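Local coordinates for protein putative amidohydrolase/peptidase (Burkholderia cenocepacia, PDB 4WJB) that probably hydrolyses non-peptide carbon-nitrogen bonds as a zinc-dependent amidohydrolase of the peptidase M20 family, at residues Leu50-Arg55 against Leu180-Tyr185; Pro90-Ser95 against Tyr194-Ala199; Leu358-Met363 against Ala410-Arg415. One frame throughout, in Å; residues are numbered along the deposited sequence.

Contact 1 (50-55 with 180-185) joins two helices, contact 2 (90-95 with 194-199) pairs two parallel strands, and contact 3 (358-363 with 410-415) lays a helix against a chain turn. Contacts 2 and 3 touch: Thr93 OG1 lies 3.3 Å from Leu413 CD1, so helix 403-421 serves both. Contact 1 stands apart, its centre about 23 Å from that of contact 2. Strands 91-96 and 198-204 lead from contact 2 to the zinc ligands His96 and His203. The Arg55 side chain of contact 1 is about 14 Å from the bound zinc ion, and the Val412 side chain of contact 3 is about 12 Å from that of His203.

Contact 1: residues Leu50-Arg55 against Leu180-Tyr185; sequences LDRESR and LERIGY
Arg55 and Tyr185 meet by a CH-pi and a cation-pi contact on the same ring. Arg55 CD stands over the ring centre, 4.1 Å from the Tyr185 centroid and only 9° off its normal, while Arg55 CZ lies 4.9 Å from that centroid. The guanidinium does not stack flat: its plane is turned 70° from the ring, presenting an edge near Tyr185 CD2. A chi1 of -70° sets Arg55 CG opposite its carbonyl carbon, and the chain then runs extended from CG to NE across the ring.

Polar bonds hold the far end of this arginine. Arg55 NE gives a hydrogen bond of 3.1 Å to Asp51 OD2, one turn earlier, as part of a salt bridge; the donor comes from above the carboxylate plane. With hydrogen bonds from NH1 to Gly75 O and from NH2 to Thr139 OG1, the guanidinium is held on three nitrogens. The hydroxyl of Tyr185 is hydrogen-bonded to Asp56.

Apolar packing centres on Ile183, where Arg52 CG comes within 3.8 Å of Ile183 CB and the two side chains slide past each other in opposite directions. The Arg52 guanidinium then lies with one face over Ile183 CA. A water links the two segments, accepting from Arg52 NH1 and donating to Arg182 O at 2.7 Å. The like charges of Arg52 and Arg182 approach to 4.4 Å between their NH1 atoms; Asp49, salt-bridged to Arg182, probably eases this.

Gly184, with positive phi, closes helix 176-183 in a Schellman motif, and Tyr185 N returns to Leu180 O. Tyr185 thereby turns back toward helix 49-64, and both it and Arg55 rest on Val77 of strand 77-81.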
loop_
_atom_site.group_PDB
_atom_site.type_symbol
_atom_site.label_atom_id
_atom_site.label_comp_id
_atom_site.label_asym_id
_atom_site.label_seq_id
_atom_site.Cartn_x
_atom_site.Cartn_y
_atom_site.Cartn_z
ATOM N N LEU A 50 -24.251 -17.816 26.689
ATOM C CA LEU A 50 -25.254 -17.493 25.679
ATOM C C LEU A 50 -25.384 -18.614 24.653
ATOM O O LEU A 50 -26.488 -18.933 24.206
ATOM C CB LEU A 50 -24.908 -16.171 24.986
ATOM C CG LEU A 50 -25.139 -14.927 25.846
ATOM C CD1 LEU A 50 -24.547 -13.691 25.183
ATOM C CD2 LEU A 50 -26.627 -14.728 26.124
ATOM N N ASP A 51 -24.256 -19.209 24.274
ATOM C CA ASP A 51 -24.271 -20.356 23.374
ATOM C C ASP A 51 -24.982 -21.532 24.048
ATOM O O ASP A 51 -25.787 -22.229 23.428
ATOM C CB ASP A 51 -22.848 -20.753 22.970
ATOM C CG ASP A 51 -22.823 -21.851 21.922
ATOM O OD1 ASP A 51 -23.803 -21.953 21.151
ATOM O OD2 ASP A 51 -21.826 -22.608 21.856
ATOM N N ARG A 52 -24.663 -21.736 25.322
ATOM C CA ARG A 52 -25.276 -22.784 26.135
ATOM C C ARG A 52 -26.795 -22.622 26.208
ATOM O O ARG A 52 -27.541 -23.597 26.068
ATOM C CB ARG A 52 -24.673 -22.764 27.545
ATOM C CG ARG A 52 -25.294 -23.742 28.542
ATOM C CD ARG A 52 -25.011 -23.255 29.955
ATOM N NE ARG A 52 -24.839 -24.335 30.919
ATOM C CZ ARG A 52 -24.166 -24.209 32.061
ATOM N NH1 ARG A 52 -23.592 -23.048 32.371
ATOM N NH2 ARG A 52 -24.058 -25.242 32.889
ATOM N N GLU A 53 -27.247 -21.392 26.436
ATOM C CA GLU A 53 -28.675 -21.110 26.504
ATOM C C GLU A 53 -29.341 -21.444 25.178
ATOM O O GLU A 53 -30.427 -22.023 25.145
ATOM C CB GLU A 53 -28.931 -19.647 26.871
ATOM C CG GLU A 53 -30.408 -19.313 27.003
ATOM C CD GLU A 53 -30.660 -17.855 27.330
ATOM O OE1 GLU A 53 -29.679 -17.097 27.512
ATOM O OE2 GLU A 53 -31.845 -17.470 27.410
ATOM N N SER A 54 -28.673 -21.086 24.087
ATOM C CA SER A 54 -29.166 -21.376 22.747
ATOM C C SER A 54 -29.244 -22.880 22.494
ATOM O O SER A 54 -30.219 -23.386 21.924
ATOM C CB SER A 54 -28.267 -20.713 21.699
ATOM O OG SER A 54 -28.719 -21.021 20.395
ATOM N N ARG A 55 -28.205 -23.591 22.915
ATOM C CA ARG A 55 -28.164 -25.045 22.780
ATOM C C ARG A 55 -29.282 -25.701 23.596
ATOM O O ARG A 55 -29.983 -26.591 23.111
ATOM C CB ARG A 55 -26.798 -25.580 23.222
ATOM C CG ARG A 55 -25.648 -25.241 22.271
ATOM C CD ARG A 55 -24.293 -25.352 22.969
ATOM N NE ARG A 55 -23.197 -25.397 22.003
ATOM C CZ ARG A 55 -22.604 -26.518 21.610
ATOM N NH1 ARG A 55 -22.995 -27.688 22.109
ATOM N NH2 ARG A 55 -21.623 -26.475 20.720
ATOM N N LEU A 180 -16.587 -27.091 27.022
ATOM C CA LEU A 180 -17.632 -28.090 26.819
ATOM C C LEU A 180 -18.073 -28.673 28.160
ATOM O O LEU A 180 -19.267 -28.831 28.424
ATOM C CB LEU A 180 -17.140 -29.205 25.892
ATOM C CG LEU A 180 -17.048 -28.864 24.403
ATOM C CD1 LEU A 180 -16.446 -30.019 23.607
ATOM C CD2 LEU A 180 -18.413 -28.481 23.851
ATOM N N GLU A 181 -17.100 -28.986 29.008
ATOM C CA GLU A 181 -17.398 -29.557 30.313
ATOM C C GLU A 181 -18.136 -28.548 31.189
ATOM O O GLU A 181 -19.065 -28.907 31.914
ATOM C CB GLU A 181 -16.113 -30.025 31.000
ATOM C CG GLU A 181 -16.346 -30.812 32.277
ATOM C CD GLU A 181 -15.051 -31.289 32.903
ATOM O OE1 GLU A 181 -13.974 -31.024 32.322
ATOM O OE2 GLU A 181 -15.109 -31.938 33.970
ATOM N N ARG A 182 -17.725 -27.284 31.105
ATOM C CA ARG A 182 -18.326 -26.224 31.910
ATOM C C ARG A 182 -19.817 -26.052 31.621
ATOM O O ARG A 182 -20.618 -25.912 32.547
ATOM C CB ARG A 182 -17.599 -24.893 31.675
ATOM C CG ARG A 182 -18.059 -23.764 32.583
ATOM C CD ARG A 182 -17.393 -22.427 32.229
ATOM N NE ARG A 182 -17.830 -21.929 30.925
ATOM C CZ ARG A 182 -18.947 -21.233 30.732
ATOM N NH1 ARG A 182 -19.736 -20.957 31.765
ATOM N NH2 ARG A 182 -19.278 -20.819 29.515
ATOM N N ILE A 183 -20.187 -26.056 30.346
ATOM C CA ILE A 183 -21.573 -25.781 29.976
ATOM C C ILE A 183 -22.406 -27.052 29.802
ATOM O O ILE A 183 -23.577 -26.979 29.444
ATOM C CB ILE A 183 -21.669 -24.943 28.685
ATOM C CG1 ILE A 183 -21.171 -25.741 27.477
ATOM C CG2 ILE A 183 -20.899 -23.635 28.844
ATOM C CD1 ILE A 183 -21.622 -25.168 26.159
ATOM N N GLY A 184 -21.806 -28.208 30.065
ATOM C CA GLY A 184 -22.552 -29.455 30.091
ATOM C C GLY A 184 -22.758 -30.111 28.738
ATOM O O GLY A 184 -23.717 -30.871 28.554
ATOM N N TYR A 185 -21.859 -29.829 27.797
ATOM C CA TYR A 185 -21.918 -30.429 26.467
ATOM C C TYR A 185 -20.654 -31.220 26.110
ATOM O O TYR A 185 -20.326 -31.390 24.933
ATOM C CB TYR A 185 -22.191 -29.345 25.412
ATOM C CG TYR A 185 -23.648 -28.953 25.389
ATOM C CD1 TYR A 185 -24.133 -27.961 26.232
ATOM C CD2 TYR A 185 -24.549 -29.606 24.556
ATOM C CE1 TYR A 185 -25.473 -27.615 26.229
ATOM C CE2 TYR A 185 -25.890 -29.264 24.543
ATOM C CZ TYR A 185 -26.348 -28.274 25.386
ATOM O OH TYR A 185 -27.685 -27.936 25.381
HETATM O O HOH W 1 -21.549 -24.103 34.310
#

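Contact 2: residues Pro90-Ser95 against Tyr194-Ala199; sequences PVMTGS and YPVHAA. With EDO (1,2-ethanediol), chain J.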
loop_
_atom_site.group_PDB
_atom_site.type_symbol
_atom_site.label_atom_id
_atom_site.label_comp_id
_atom_site.label_asym_id
_atom_site.label_seq_id
_atom_site.Cartn_x
_atom_site.Cartn_y
_atom_site.Cartn_z
ATOM N N PRO A 90 -28.556 -42.231 8.640
ATOM C CA PRO A 90 -29.465 -41.092 8.753
ATOM C C PRO A 90 -29.309 -40.075 7.633
ATOM O O PRO A 90 -28.262 -39.999 6.978
ATOM C CB PRO A 90 -29.061 -40.467 10.088
ATOM C CG PRO A 90 -27.596 -40.748 10.169
ATOM C CD PRO A 90 -27.447 -42.143 9.603
ATOM N N VAL A 91 -30.366 -39.301 7.416
ATOM C CA VAL A 91 -30.254 -38.051 6.690
ATOM C C VAL A 91 -30.017 -36.965 7.729
ATOM O O VAL A 91 -30.735 -36.896 8.728
ATOM C CB VAL A 91 -31.509 -37.743 5.853
ATOM C CG1 VAL A 91 -31.402 -36.345 5.230
ATOM C CG2 VAL A 91 -31.680 -38.797 4.769
ATOM N N MET A 92 -29.003 -36.137 7.508
ATOM C CA MET A 92 -28.612 -35.128 8.489
ATOM C C MET A 92 -28.797 -33.729 7.915
ATOM O O MET A 92 -28.568 -33.502 6.733
ATOM C CB MET A 92 -27.156 -35.334 8.930
ATOM C CG MET A 92 -26.640 -34.294 9.938
ATOM S SD MET A 92 -25.045 -34.715 10.696
ATOM C CE MET A 92 -24.003 -34.883 9.243
ATOM N N THR A 93 -29.235 -32.801 8.755
ATOM C CA THR A 93 -29.332 -31.411 8.346
ATOM C C THR A 93 -29.066 -30.519 9.542
ATOM O O THR A 93 -29.305 -30.905 10.679
ATOM C CB THR A 93 -30.709 -31.078 7.726
ATOM O OG1 THR A 93 -30.677 -29.759 7.169
ATOM C CG2 THR A 93 -31.821 -31.167 8.763
ATOM N N GLY A 94 -28.542 -29.328 9.293
ATOM C CA GLY A 94 -28.271 -28.419 10.382
ATOM C C GLY A 94 -27.132 -27.488 10.052
ATOM O O GLY A 94 -26.676 -27.414 8.908
ATOM N N SER A 95 -26.658 -26.786 11.070
ATOM C CA SER A 95 -25.692 -25.724 10.865
ATOM C C SER A 95 -25.091 -25.373 12.216
ATOM O O SER A 95 -24.967 -26.236 13.086
ATOM C CB SER A 95 -26.368 -24.517 10.208
ATOM O OG SER A 95 -25.431 -23.547 9.779
ATOM N N TYR A 194 -19.286 -42.749 11.439
ATOM C CA TYR A 194 -20.410 -43.635 11.126
ATOM C C TYR A 194 -21.050 -43.224 9.797
ATOM O O TYR A 194 -20.960 -42.066 9.404
ATOM C CB TYR A 194 -21.447 -43.622 12.260
ATOM C CG TYR A 194 -22.033 -42.260 12.531
ATOM C CD1 TYR A 194 -23.127 -41.796 11.809
ATOM C CD2 TYR A 194 -21.497 -41.439 13.512
ATOM C CE1 TYR A 194 -23.664 -40.541 12.051
ATOM C CE2 TYR A 194 -22.023 -40.182 13.759
ATOM C CZ TYR A 194 -23.103 -39.739 13.024
ATOM O OH TYR A 194 -23.633 -38.499 13.275
ATOM N N PRO A 195 -21.685 -44.178 9.095
ATOM C CA PRO A 195 -22.317 -43.903 7.797
ATOM C C PRO A 195 -23.435 -42.860 7.869
ATOM O O PRO A 195 -24.316 -42.949 8.731
ATOM C CB PRO A 195 -22.891 -45.264 7.389
ATOM C CG PRO A 195 -22.066 -46.265 8.130
ATOM C CD PRO A 195 -21.715 -45.614 9.431
ATOM N N VAL A 196 -23.389 -41.883 6.967
ATOM C CA VAL A 196 -24.464 -40.904 6.819
ATOM C C VAL A 196 -25.026 -41.003 5.405
ATOM O O VAL A 196 -24.273 -40.959 4.435
ATOM C CB VAL A 196 -23.970 -39.466 7.096
ATOM C CG1 VAL A 196 -25.027 -38.438 6.719
ATOM C CG2 VAL A 196 -23.577 -39.313 8.550
ATOM N N HIS A 197 -26.343 -41.161 5.283
ATOM C CA HIS A 197 -26.957 -41.364 3.974
ATOM C C HIS A 197 -26.816 -40.126 3.095
ATOM O O HIS A 197 -26.418 -40.216 1.934
ATOM C CB HIS A 197 -28.438 -41.735 4.115
ATOM C CG HIS A 197 -29.130 -41.940 2.804
ATOM N ND1 HIS A 197 -28.858 -43.009 1.976
ATOM C CD2 HIS A 197 -30.063 -41.196 2.164
ATOM C CE1 HIS A 197 -29.605 -42.922 0.889
ATOM N NE2 HIS A 197 -30.346 -41.831 0.978
ATOM N N ALA A 198 -27.149 -38.970 3.658
ATOM C CA ALA A 198 -27.016 -37.702 2.959
ATOM C C ALA A 198 -27.032 -36.573 3.972
ATOM O O ALA A 198 -27.541 -36.734 5.088
ATOM C CB ALA A 198 -28.133 -37.519 1.934
ATOM N N ALA A 199 -26.464 -35.435 3.588
ATOM C CA ALA A 199 -26.458 -34.265 4.452
ATOM C C ALA A 199 -26.861 -33.027 3.667
ATOM O O ALA A 199 -26.492 -32.869 2.506
ATOM C CB ALA A 199 -25.092 -34.072 5.091
HETATM C C1 EDO J . -25.210 -30.428 7.014
HETATM O O1 EDO J . -25.447 -31.200 8.192
HETATM C C2 EDO J . -23.895 -29.681 7.190
HETATM O O2 EDO J . -24.002 -28.812 8.321
#
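A bend at chi3 (58°) brings Met92 CE to 4.4 Å from Ala199 CB, the chain before it running extended with CG opposite the backbone N. His197 likewise holds CG opposite its N, which lays the ring beside Val91, whose CG2 meets the imidazole edge at CD2, 3.9 Å away; these two side chains point the same way. The polar end of that ring is taken by Glu423, bonded to NE2.

The backbone evidence is that of a parallel pair. Val91 faces Ala198 and Met92 faces Ala199, their side chains emerging on alternate faces. Met92 N donates to Ala198 O at 2.9 Å, nearly straight (168°) and in the carbonyl plane. Just before the paired residues, His197 N reaches Pro90 O at 2.8 Å, more bent at 140° and tilted from the carbonyl plane. Between these bonds Val91 CA makes a CA-H...O contact with Ala198 O; beyond them Ala199 CA comes 3.2 Å from Met92 O in another.

Apolar contacts extend the pairing: Pro90 CG meets the edge of the Tyr194 ring, and Val196 CG1 packs on Met92 CB at 4.4 Å. Separately, the ring methylene Pro90 CD lies 3.3 Å from the carbonyl oxygen Pro195 O. A 1,2-ethanediol, probably from the crystallisation liquor, sits with its O1 3.7 Å from Met92 CG.

Met92 also bonds through its backbone to Tyr200, continuing the pairing toward the zinc ligands His96 and His203, to which the two strands run on. Strand 91-96 pairs in parallel with strand 133-138 too, Val91 and Thr93 bonding to Asp134. Helix 403-421 covers the Val91 face through Val417, Ser420 and Ala421, whereas Met92 packs on Phe78 of strand 77-81 and on Val136 and Trp138 of strand 133-138.

Contact 3: residues Leu358-Met363 against Ala410-Arg415; sequences LGLSHM and ADVLLR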
loop_
_atom_site.group_PDB
_atom_site.type_symbol
_atom_site.label_atom_id
_atom_site.label_comp_id
_atom_site.label_asym_id
_atom_site.label_seq_id
_atom_site.Cartn_x
_atom_site.Cartn_y
_atom_site.Cartn_z
ATOM N N LEU A 358 -41.799 -26.765 -5.868
ATOM C CA LEU A 358 -42.411 -25.730 -5.045
ATOM C C LEU A 358 -42.711 -24.467 -5.847
ATOM O O LEU A 358 -43.233 -23.492 -5.308
ATOM C CB LEU A 358 -41.503 -25.387 -3.866
ATOM C CG LEU A 358 -41.428 -26.432 -2.753
ATOM C CD1 LEU A 358 -40.212 -26.161 -1.874
ATOM C CD2 LEU A 358 -42.708 -26.412 -1.935
ATOM N N GLY A 359 -42.373 -24.486 -7.132
ATOM C CA GLY A 359 -42.598 -23.341 -7.994
ATOM C C GLY A 359 -41.756 -22.141 -7.590
ATOM O O GLY A 359 -42.138 -20.992 -7.822
ATOM N N LEU A 360 -40.605 -22.410 -6.983
ATOM C CA LEU A 360 -39.737 -21.352 -6.487
ATOM C C LEU A 360 -38.685 -20.975 -7.516
ATOM O O LEU A 360 -38.123 -21.842 -8.184
ATOM C CB LEU A 360 -39.065 -21.786 -5.180
ATOM C CG LEU A 360 -39.993 -21.888 -3.970
ATOM C CD1 LEU A 360 -39.294 -22.564 -2.793
ATOM C CD2 LEU A 360 -40.494 -20.505 -3.582
ATOM N N SER A 361 -38.423 -19.679 -7.652
ATOM C CA SER A 361 -37.342 -19.223 -8.515
ATOM C C SER A 361 -36.021 -19.731 -7.953
ATOM O O SER A 361 -35.821 -19.741 -6.736
ATOM C CB SER A 361 -37.329 -17.696 -8.629
ATOM O OG SER A 361 -37.084 -17.095 -7.370
ATOM N N HIS A 362 -35.124 -20.160 -8.834
ATOM C CA HIS A 362 -33.874 -20.763 -8.390
ATOM C C HIS A 362 -32.761 -20.625 -9.423
ATOM O O HIS A 362 -33.017 -20.381 -10.600
ATOM C CB HIS A 362 -34.095 -22.242 -8.063
ATOM C CG HIS A 362 -34.527 -23.059 -9.242
ATOM N ND1 HIS A 362 -33.637 -23.746 -10.039
ATOM C CD2 HIS A 362 -35.754 -23.282 -9.770
ATOM C CE1 HIS A 362 -34.297 -24.369 -10.999
ATOM N NE2 HIS A 362 -35.584 -24.103 -10.858
ATOM N N MET A 363 -31.525 -20.783 -8.967
ATOM C CA MET A 363 -30.370 -20.799 -9.853
ATOM C C MET A 363 -29.222 -21.544 -9.193
ATOM O O MET A 363 -29.154 -21.618 -7.970
ATOM C CB MET A 363 -29.939 -19.374 -10.215
ATOM C CG MET A 363 -29.558 -18.526 -9.013
ATOM S SD MET A 363 -28.957 -16.878 -9.454
ATOM C CE MET A 363 -27.342 -17.251 -10.130
ATOM N N ALA A 410 -36.701 -23.143 3.897
ATOM C CA ALA A 410 -37.118 -24.228 4.769
ATOM C C ALA A 410 -37.995 -25.233 4.021
ATOM O O ALA A 410 -37.920 -26.433 4.277
ATOM C CB ALA A 410 -37.848 -23.676 5.978
ATOM N N ASP A 411 -38.819 -24.742 3.099
ATOM C CA ASP A 411 -39.664 -25.614 2.287
ATOM C C ASP A 411 -38.827 -26.517 1.378
ATOM O O ASP A 411 -39.126 -27.703 1.226
ATOM C CB ASP A 411 -40.640 -24.788 1.449
ATOM C CG ASP A 411 -42.047 -24.793 2.013
ATOM O OD1 ASP A 411 -42.447 -25.807 2.626
ATOM O OD2 ASP A 411 -42.760 -23.786 1.830
ATOM N N VAL A 412 -37.782 -25.948 0.778
ATOM C CA VAL A 412 -36.862 -26.715 -0.055
ATOM C C VAL A 412 -36.126 -27.766 0.785
ATOM O O VAL A 412 -36.003 -28.920 0.372
ATOM C CB VAL A 412 -35.836 -25.796 -0.766
ATOM C CG1 VAL A 412 -34.788 -26.625 -1.498
ATOM C CG2 VAL A 412 -36.548 -24.852 -1.732
ATOM N N LEU A 413 -35.654 -27.369 1.967
ATOM C CA LEU A 413 -34.988 -28.297 2.886
ATOM C C LEU A 413 -35.912 -29.449 3.276
ATOM O O LEU A 413 -35.501 -30.611 3.307
ATOM C CB LEU A 413 -34.518 -27.582 4.159
ATOM C CG LEU A 413 -33.791 -28.526 5.132
ATOM C CD1 LEU A 413 -32.443 -28.948 4.537
ATOM C CD2 LEU A 413 -33.604 -27.921 6.518
ATOM N N LEU A 414 -37.156 -29.111 3.587
ATOM C CA LEU A 414 -38.161 -30.112 3.932
ATOM C C LEU A 414 -38.305 -31.164 2.834
ATOM O O LEU A 414 -38.265 -32.360 3.109
ATOM C CB LEU A 414 -39.507 -29.440 4.200
ATOM C CG LEU A 414 -40.717 -30.373 4.331
ATOM C CD1 LEU A 414 -40.539 -31.368 5.479
ATOM C CD2 LEU A 414 -42.009 -29.576 4.495
ATOM N N ARG A 415 -38.460 -30.722 1.591
ATOM C CA ARG A 415 -38.668 -31.658 0.489
ATOM C C ARG A 415 -37.418 -32.461 0.165
ATOM O O ARG A 415 -37.503 -33.640 -0.157
ATOM C CB ARG A 415 -39.152 -30.917 -0.758
ATOM C CG ARG A 415 -40.447 -30.169 -0.534
ATOM C CD ARG A 415 -41.648 -31.022 -0.922
ATOM N NE ARG A 415 -42.067 -30.732 -2.293
ATOM C CZ ARG A 415 -43.221 -30.152 -2.620
ATOM N NH1 ARG A 415 -43.496 -29.914 -3.893
ATOM N NH2 ARG A 415 -44.106 -29.816 -1.684
#
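Leu358 passes residues 410-415 of helix 403-421 with its CA 7.5 Å from that of Val412, just before Gly359, at positive phi (66°), ends helix 345-357 in a Schellman motif and turns the chain toward strand 362-367. Leu358 carries most of the contact, and its two methyl branches do different work. CD1 sits against the helix backbone, 3.6 Å from both Asp411 C and Val412 N, and equally near Asp411 CB. CD2 lies over one face of the Arg415 guanidinium, offset toward its rim, with Arg415 NH2 3.7 Å away. The torsions of Arg415 explain this: bends at chi2 (-93°) and chi3 (-95°) set the guanidinium so that one face meets Leu358 CD2, the two side chains crossing at a slant.

A second leucine completes the apolar patch. Leu360 CD1 meets Val412 CG2 at 3.7 Å, and the same valine methyl is 3.9 Å from Leu358 CD1, so Val412 CG2 is shared by the two leucines. No hydrogen bond crosses between the segments; their attachment is van der Waals packing. The carboxylate of Asp411 is engaged beyond them, with OD1 receiving Val19 N and OD2 salt-bridged to Arg18, whose side chain also touches Leu358.

Helix 403-421 touches helix 345-357 through Arg415, on Ala354 and Ser357, and helix 109-124 through Leu413 and Leu414, on Val118. Beyond Leu360 the chain enters strand 362-367, where Met363 bonds through its backbone to Ile217 and Val219 of the parallel strand 217-234.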